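Local coordinates for carboxypeptidase D (Drosophila melanogaster, PDB 3MN8), which cleaves single arginine or lysine residues from the C-termini of peptides and proteins, using a catalytic zinc ion, at residues Thr105-Ala115 against Leu139-Tyr148. Residues are numbered along the deposited sequence; the frame is centred on the assembly and turned at random.
Sequences TVGRQLLVYMA and LVPTMNPDGY
R108 and Y148 illustrate how an arginine can pair with an aromatic ring through its flat face rather than its N-H groups. The guanidinium lies stacked on the tyrosine, planes 12° apart, with CZ of R108 3.5 Å from the centroid of the Y148 ring, a cation-pi geometry. The arginine chain leaves helix 106-121 extended, and the bend at chi3 (-86°), together with chi4, lays the guanidinium flat on the ring; Y148 meets it with CG swung anti to the backbone N (chi1 173°). At the base of the same arginine, R108 CA makes a CA-H...O contact with P141 O. T105 CG2 approaches the tyrosine ring at its edge, 4.1 Å from Y148 CE1. Obliquely to the guanidinium, T142 CB packs beside R108 NH2, while T142 OG1 accepts from N144 N in an ST turn and is hydrogen-bonded to N99 OD1 outside the two segments. N144 in turn caps helix 145-149, its OD1 accepting from G147 N.

Farther along the helix the contact becomes mostly apolar. P141 lies across V112, its CB 4.0 Å from V112 CG2. L111 sets CD1 against the V140 carbonyl oxygen, while L139 CD1 wedges against A115, 3.7 Å from A115 CB, with M114 CG beside it. Helix 106-121 thus packs on the end of strand 136-140 in the central mixed sheet of the M14 catalytic domain, its first turn following zinc ligand E104. With Y148 replaced by an alanine, the R108 guanidinium would probably lose its stacking surface and be freer to turn. The chemistry implies an interface held by dispersion and cation-pi attraction, in which the ring face is likely to offset part of the cost of burying a positive charge.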
ATOM      1  N   THR A 105      15.553  -0.317  -6.012  1.00 45.21           N
ATOM      2  CA  THR A 105      15.003  -0.809  -7.271  1.00 33.94           C
ATOM      3  C   THR A 105      14.271  -2.160  -7.240  1.00 30.98           C
ATOM      4  O   THR A 105      13.444  -2.425  -8.102  1.00 29.13           O
ATOM      5  CB  THR A 105      16.145  -0.894  -8.310  1.00 47.23           C
ATOM      6  OG1 THR A 105      17.185  -1.755  -7.815  1.00 35.58           O
ATOM      7  CG2 THR A 105      16.739   0.490  -8.552  1.00 52.39           C
ATOM      8  N   VAL A 106      14.577  -3.026  -6.275  1.00 34.13           N
ATOM      9  CA  VAL A 106      13.990  -4.372  -6.261  1.00 31.76           C
ATOM     10  C   VAL A 106      12.445  -4.334  -6.279  1.00 39.54           C
ATOM     11  O   VAL A 106      11.799  -5.005  -7.090  1.00 44.85           O
ATOM     12  CB  VAL A 106      14.512  -5.218  -5.063  1.00 45.49           C
ATOM     13  CG1 VAL A 106      13.895  -6.623  -5.060  1.00 41.31           C
ATOM     14  CG2 VAL A 106      16.034  -5.292  -5.080  1.00 43.94           C
ATOM     15  N   GLY A 107      11.854  -3.537  -5.389  1.00 48.94           N
ATOM     16  CA  GLY A 107      10.408  -3.392  -5.333  1.00 33.93           C
ATOM     17  C   GLY A 107       9.837  -3.097  -6.705  1.00 39.59           C
ATOM     18  O   GLY A 107       8.809  -3.660  -7.111  1.00 39.90           O
ATOM     19  N   ARG A 108      10.514  -2.200  -7.419  1.00 39.43           N
ATOM     20  CA  ARG A 108      10.162  -1.879  -8.797  1.00 37.31           C
ATOM     21  C   ARG A 108       9.896  -3.152  -9.576  1.00 30.03           C
ATOM     22  O   ARG A 108       8.789  -3.369 -10.070  1.00 40.63           O
ATOM     23  CB  ARG A 108      11.276  -1.075  -9.481  1.00 29.01           C
ATOM     24  CG  ARG A 108      11.204  -1.145 -10.988  1.00 37.49           C
ATOM     25  CD  ARG A 108      12.363  -0.449 -11.691  1.00 48.15           C
ATOM     26  NE  ARG A 108      12.100   0.971 -11.868  1.00 50.35           N
ATOM     27  CZ  ARG A 108      11.845   1.598 -13.016  1.00 40.63           C
ATOM     28  NH1 ARG A 108      11.822   0.962 -14.181  1.00 38.91           N
ATOM     29  NH2 ARG A 108      11.623   2.905 -12.980  1.00 38.65           N
ATOM     30  N   GLN A 109      10.911  -4.003  -9.672  1.00 34.30           N
ATOM     31  CA  GLN A 109      10.797  -5.220 -10.476  1.00 46.20           C
ATOM     32  C   GLN A 109       9.800  -6.216  -9.909  1.00 38.50           C
ATOM     33  O   GLN A 109       9.111  -6.904 -10.677  1.00 41.53           O
ATOM     34  CB  GLN A 109      12.155  -5.893 -10.685  1.00 47.17           C
ATOM     35  CG  GLN A 109      12.888  -5.402 -11.910  1.00 43.44           C
ATOM     36  CD  GLN A 109      12.006  -5.408 -13.132  1.00 49.76           C
ATOM     37  OE1 GLN A 109      11.761  -4.365 -13.745  1.00 60.82           O
ATOM     38  NE2 GLN A 109      11.513  -6.583 -13.494  1.00 39.31           N
ATOM     39  N   LEU A 110       9.712  -6.288  -8.578  1.00 24.82           N
ATOM     40  CA  LEU A 110       8.745  -7.183  -7.939  1.00 32.50           C
ATOM     41  C   LEU A 110       7.296  -6.855  -8.316  1.00 44.21           C
ATOM     42  O   LEU A 110       6.454  -7.756  -8.457  1.00 44.29           O
ATOM     43  CB  LEU A 110       8.899  -7.171  -6.422  1.00 33.76           C
ATOM     44  CG  LEU A 110      10.152  -7.861  -5.874  1.00 38.28           C
ATOM     45  CD1 LEU A 110      10.098  -7.871  -4.363  1.00 48.81           C
ATOM     46  CD2 LEU A 110      10.265  -9.271  -6.380  1.00 24.76           C
ATOM     47  N   LEU A 111       7.002  -5.568  -8.479  1.00 30.08           N
ATOM     48  CA  LEU A 111       5.657  -5.164  -8.847  1.00 19.43           C
ATOM     49  C   LEU A 111       5.411  -5.446 -10.312  1.00 31.82           C
ATOM     50  O   LEU A 111       4.298  -5.769 -10.713  1.00 48.39           O
ATOM     51  CB  LEU A 111       5.429  -3.689  -8.545  1.00 43.68           C
ATOM     52  CG  LEU A 111       5.240  -3.379  -7.064  1.00 42.40           C
ATOM     53  CD1 LEU A 111       4.908  -1.906  -6.849  1.00 37.23           C
ATOM     54  CD2 LEU A 111       4.133  -4.274  -6.529  1.00 38.88           C
ATOM     55  N   VAL A 112       6.455  -5.324 -11.120  1.00 40.22           N
ATOM     56  CA  VAL A 112       6.342  -5.651 -12.527  1.00 33.21           C
ATOM     57  C   VAL A 112       6.034  -7.132 -12.643  1.00 39.32           C
ATOM     58  O   VAL A 112       5.134  -7.536 -13.383  1.00 44.56           O
ATOM     59  CB  VAL A 112       7.636  -5.313 -13.264  1.00 38.99           C
ATOM     60  CG1 VAL A 112       7.729  -6.093 -14.557  1.00 18.39           C
ATOM     61  CG2 VAL A 112       7.706  -3.802 -13.517  1.00 40.05           C
ATOM     62  N   TYR A 113       6.773  -7.936 -11.885  1.00 37.55           N
ATOM     63  CA  TYR A 113       6.504  -9.370 -11.764  1.00 42.50           C
ATOM     64  C   TYR A 113       5.080  -9.708 -11.270  1.00 40.48           C
ATOM     65  O   TYR A 113       4.405 -10.566 -11.832  1.00 41.11           O
ATOM     66  CB  TYR A 113       7.530 -10.009 -10.822  1.00 40.80           C
ATOM     67  CG  TYR A 113       8.945 -10.051 -11.364  1.00 51.38           C
ATOM     68  CD1 TYR A 113      10.036 -10.198 -10.507  1.00 54.92           C
ATOM     69  CD2 TYR A 113       9.194  -9.956 -12.730  1.00 57.63           C
ATOM     70  CE1 TYR A 113      11.337 -10.246 -10.998  1.00 48.02           C
ATOM     71  CE2 TYR A 113      10.489 -10.003 -13.231  1.00 48.47           C
ATOM     72  CZ  TYR A 113      11.552 -10.144 -12.358  1.00 47.72           C
ATOM     73  OH  TYR A 113      12.833 -10.185 -12.848  1.00 53.72           O
ATOM     74  N   MET A 114       4.634  -9.047 -10.209  1.00 29.49           N
ATOM     75  CA  MET A 114       3.298  -9.301  -9.682  1.00 37.76           C
ATOM     76  C   MET A 114       2.215  -9.115 -10.756  1.00 38.25           C
ATOM     77  O   MET A 114       1.396  -9.999 -10.965  1.00 44.27           O
ATOM     78  CB  MET A 114       3.021  -8.418  -8.454  1.00 31.48           C
ATOM     79  CG  MET A 114       1.620  -8.596  -7.836  1.00 29.06           C
ATOM     80  SD  MET A 114       1.279 -10.250  -7.155  1.00 40.19           S
ATOM     81  CE  MET A 114       2.676 -10.388  -6.037  1.00 62.52           C
ATOM     82  N   ALA A 115       2.231  -7.970 -11.433  1.00 28.33           N
ATOM     83  CA  ALA A 115       1.270  -7.654 -12.485  1.00 31.88           C
ATOM     84  C   ALA A 115       1.087  -8.833 -13.428  1.00 41.12           C
ATOM     85  O   ALA A 115      -0.013  -9.367 -13.576  1.00 47.79           O
ATOM     86  CB  ALA A 115       1.739  -6.425 -13.272  1.00 34.79           C
ATOM     87  N   LEU A 139      -1.088  -1.313  -9.026  1.00 34.98           N
ATOM     88  CA  LEU A 139       0.358  -1.502  -8.959  1.00 32.89           C
ATOM     89  C   LEU A 139       1.127  -0.335  -9.591  1.00 37.72           C
ATOM     90  O   LEU A 139       0.944  -0.002 -10.775  1.00 31.42           O
ATOM     91  CB  LEU A 139       0.759  -2.824  -9.619  1.00 19.97           C
ATOM     92  CG  LEU A 139      -0.008  -4.079  -9.190  1.00 28.64           C
ATOM     93  CD1 LEU A 139       0.533  -5.310  -9.924  1.00 20.02           C
ATOM     94  CD2 LEU A 139       0.065  -4.255  -7.673  1.00 25.02           C
ATOM     95  N   VAL A 140       1.984   0.283  -8.781  1.00 38.42           N
ATOM     96  CA  VAL A 140       2.833   1.382  -9.216  1.00 36.81           C
ATOM     97  C   VAL A 140       4.308   0.990  -9.035  1.00 41.08           C
ATOM     98  O   VAL A 140       4.923   1.287  -7.998  1.00 45.18           O
ATOM     99  CB  VAL A 140       2.532   2.669  -8.410  1.00 36.81           C
ATOM    100  CG1 VAL A 140       3.247   3.878  -9.022  1.00 18.13           C
ATOM    101  CG2 VAL A 140       1.026   2.913  -8.327  1.00 41.91           C
ATOM    102  N   PRO A 141       4.878   0.307 -10.039  1.00 38.78           N
ATOM    103  CA  PRO A 141       6.280  -0.138 -10.026  1.00 43.74           C
ATOM    104  C   PRO A 141       7.280   0.978  -9.695  1.00 40.31           C
ATOM    105  O   PRO A 141       8.248   0.738  -8.973  1.00 43.31           O
ATOM    106  CB  PRO A 141       6.495  -0.641 -11.461  1.00 33.44           C
ATOM    107  CG  PRO A 141       5.159  -1.076 -11.896  1.00 37.41           C
ATOM    108  CD  PRO A 141       4.178  -0.129 -11.260  1.00 44.90           C
ATOM    109  N   THR A 142       7.068   2.175 -10.233  1.00 39.16           N
ATOM    110  CA  THR A 142       7.909   3.316  -9.886  1.00 41.38           C
ATOM    111  C   THR A 142       7.107   4.584  -9.653  1.00 45.31           C
ATOM    112  O   THR A 142       6.048   4.809 -10.259  1.00 38.35           O
ATOM    113  CB  THR A 142       8.997   3.622 -10.938  1.00 36.40           C
ATOM    114  OG1 THR A 142       9.764   4.748 -10.494  1.00 45.18           O
ATOM    115  CG2 THR A 142       8.379   3.976 -12.268  1.00 34.18           C
ATOM    116  N   MET A 143       7.654   5.412  -8.773  1.00 53.02           N
ATOM    117  CA  MET A 143       7.058   6.677  -8.375  1.00 41.76           C
ATOM    118  C   MET A 143       8.133   7.752  -8.590  1.00 45.39           C
ATOM    119  O   MET A 143       7.907   8.945  -8.372  1.00 38.37           O
ATOM    120  CB  MET A 143       6.642   6.574  -6.908  1.00 31.00           C
ATOM    121  CG  MET A 143       5.845   7.722  -6.381  1.00 38.22           C
ATOM    122  SD  MET A 143       5.713   7.624  -4.586  1.00 40.50           S
ATOM    123  CE  MET A 143       5.687   9.375  -4.188  1.00 28.22           C
ATOM    124  N   ASN A 144       9.310   7.310  -9.034  1.00 34.12           N
ATOM    125  CA  ASN A 144      10.415   8.212  -9.300  1.00 35.06           C
ATOM    126  C   ASN A 144      11.259   7.764 -10.500  1.00 48.07           C
ATOM    127  O   ASN A 144      12.387   7.277 -10.340  1.00 38.97           O
ATOM    128  CB  ASN A 144      11.281   8.361  -8.059  1.00 35.67           C
ATOM    129  CG  ASN A 144      12.362   9.402  -8.234  1.00 46.59           C
ATOM    130  OD1 ASN A 144      12.383  10.133  -9.231  1.00 50.48           O
ATOM    131  ND2 ASN A 144      13.268   9.480  -7.266  1.00 47.99           N
ATOM    132  N   PRO A 145      10.705   7.940 -11.713  1.00 43.43           N
ATOM    133  CA  PRO A 145      11.372   7.588 -12.974  1.00 34.76           C
ATOM    134  C   PRO A 145      12.657   8.391 -13.172  1.00 38.22           C
ATOM    135  O   PRO A 145      13.676   7.866 -13.626  1.00 47.73           O
ATOM    136  CB  PRO A 145      10.350   7.995 -14.050  1.00 29.82           C
ATOM    137  CG  PRO A 145       9.083   8.315 -13.326  1.00 32.23           C
ATOM    138  CD  PRO A 145       9.432   8.656 -11.925  1.00 28.58           C
ATOM    139  N   ASP A 146      12.585   9.674 -12.848  1.00 33.73           N
ATOM    140  CA  ASP A 146      13.693  10.573 -13.058  1.00 39.32           C
ATOM    141  C   ASP A 146      14.798  10.160 -12.108  1.00 40.02           C
ATOM    142  O   ASP A 146      15.984  10.179 -12.458  1.00 51.24           O
ATOM    143  CB  ASP A 146      13.260  12.029 -12.815  1.00 43.55           C
ATOM    144  CG  ASP A 146      12.293  12.548 -13.885  1.00 40.75           C
ATOM    145  OD1 ASP A 146      11.774  11.739 -14.682  1.00 36.05           O
ATOM    146  OD2 ASP A 146      12.052  13.768 -13.934  1.00 35.44           O
ATOM    147  N   GLY A 147      14.395   9.773 -10.904  1.00 31.21           N
ATOM    148  CA  GLY A 147      15.338   9.338  -9.891  1.00 35.88           C
ATOM    149  C   GLY A 147      16.005   8.063 -10.338  1.00 34.57           C
ATOM    150  O   GLY A 147      17.223   7.902 -10.219  1.00 42.41           O
ATOM    151  N   TYR A 148      15.189   7.164 -10.874  1.00 33.29           N
ATOM    152  CA  TYR A 148      15.662   5.876 -11.358  1.00 48.52           C
ATOM    153  C   TYR A 148      16.662   6.055 -12.493  1.00 52.92           C
ATOM    154  O   TYR A 148      17.811   5.620 -12.401  1.00 39.28           O
ATOM    155  CB  TYR A 148      14.481   5.037 -11.829  1.00 43.70           C
ATOM    156  CG  TYR A 148      14.866   3.742 -12.505  1.00 44.79           C
ATOM    157  CD1 TYR A 148      15.417   2.691 -11.778  1.00 48.01           C
ATOM    158  CD2 TYR A 148      14.661   3.556 -13.866  1.00 39.00           C
ATOM    159  CE1 TYR A 148      15.766   1.494 -12.388  1.00 32.38           C
ATOM    160  CE2 TYR A 148      14.999   2.360 -14.480  1.00 38.46           C
ATOM    161  CZ  TYR A 148      15.555   1.336 -13.730  1.00 43.05           C
ATOM    162  OH  TYR A 148      15.898   0.151 -14.330  1.00 63.23           O
TER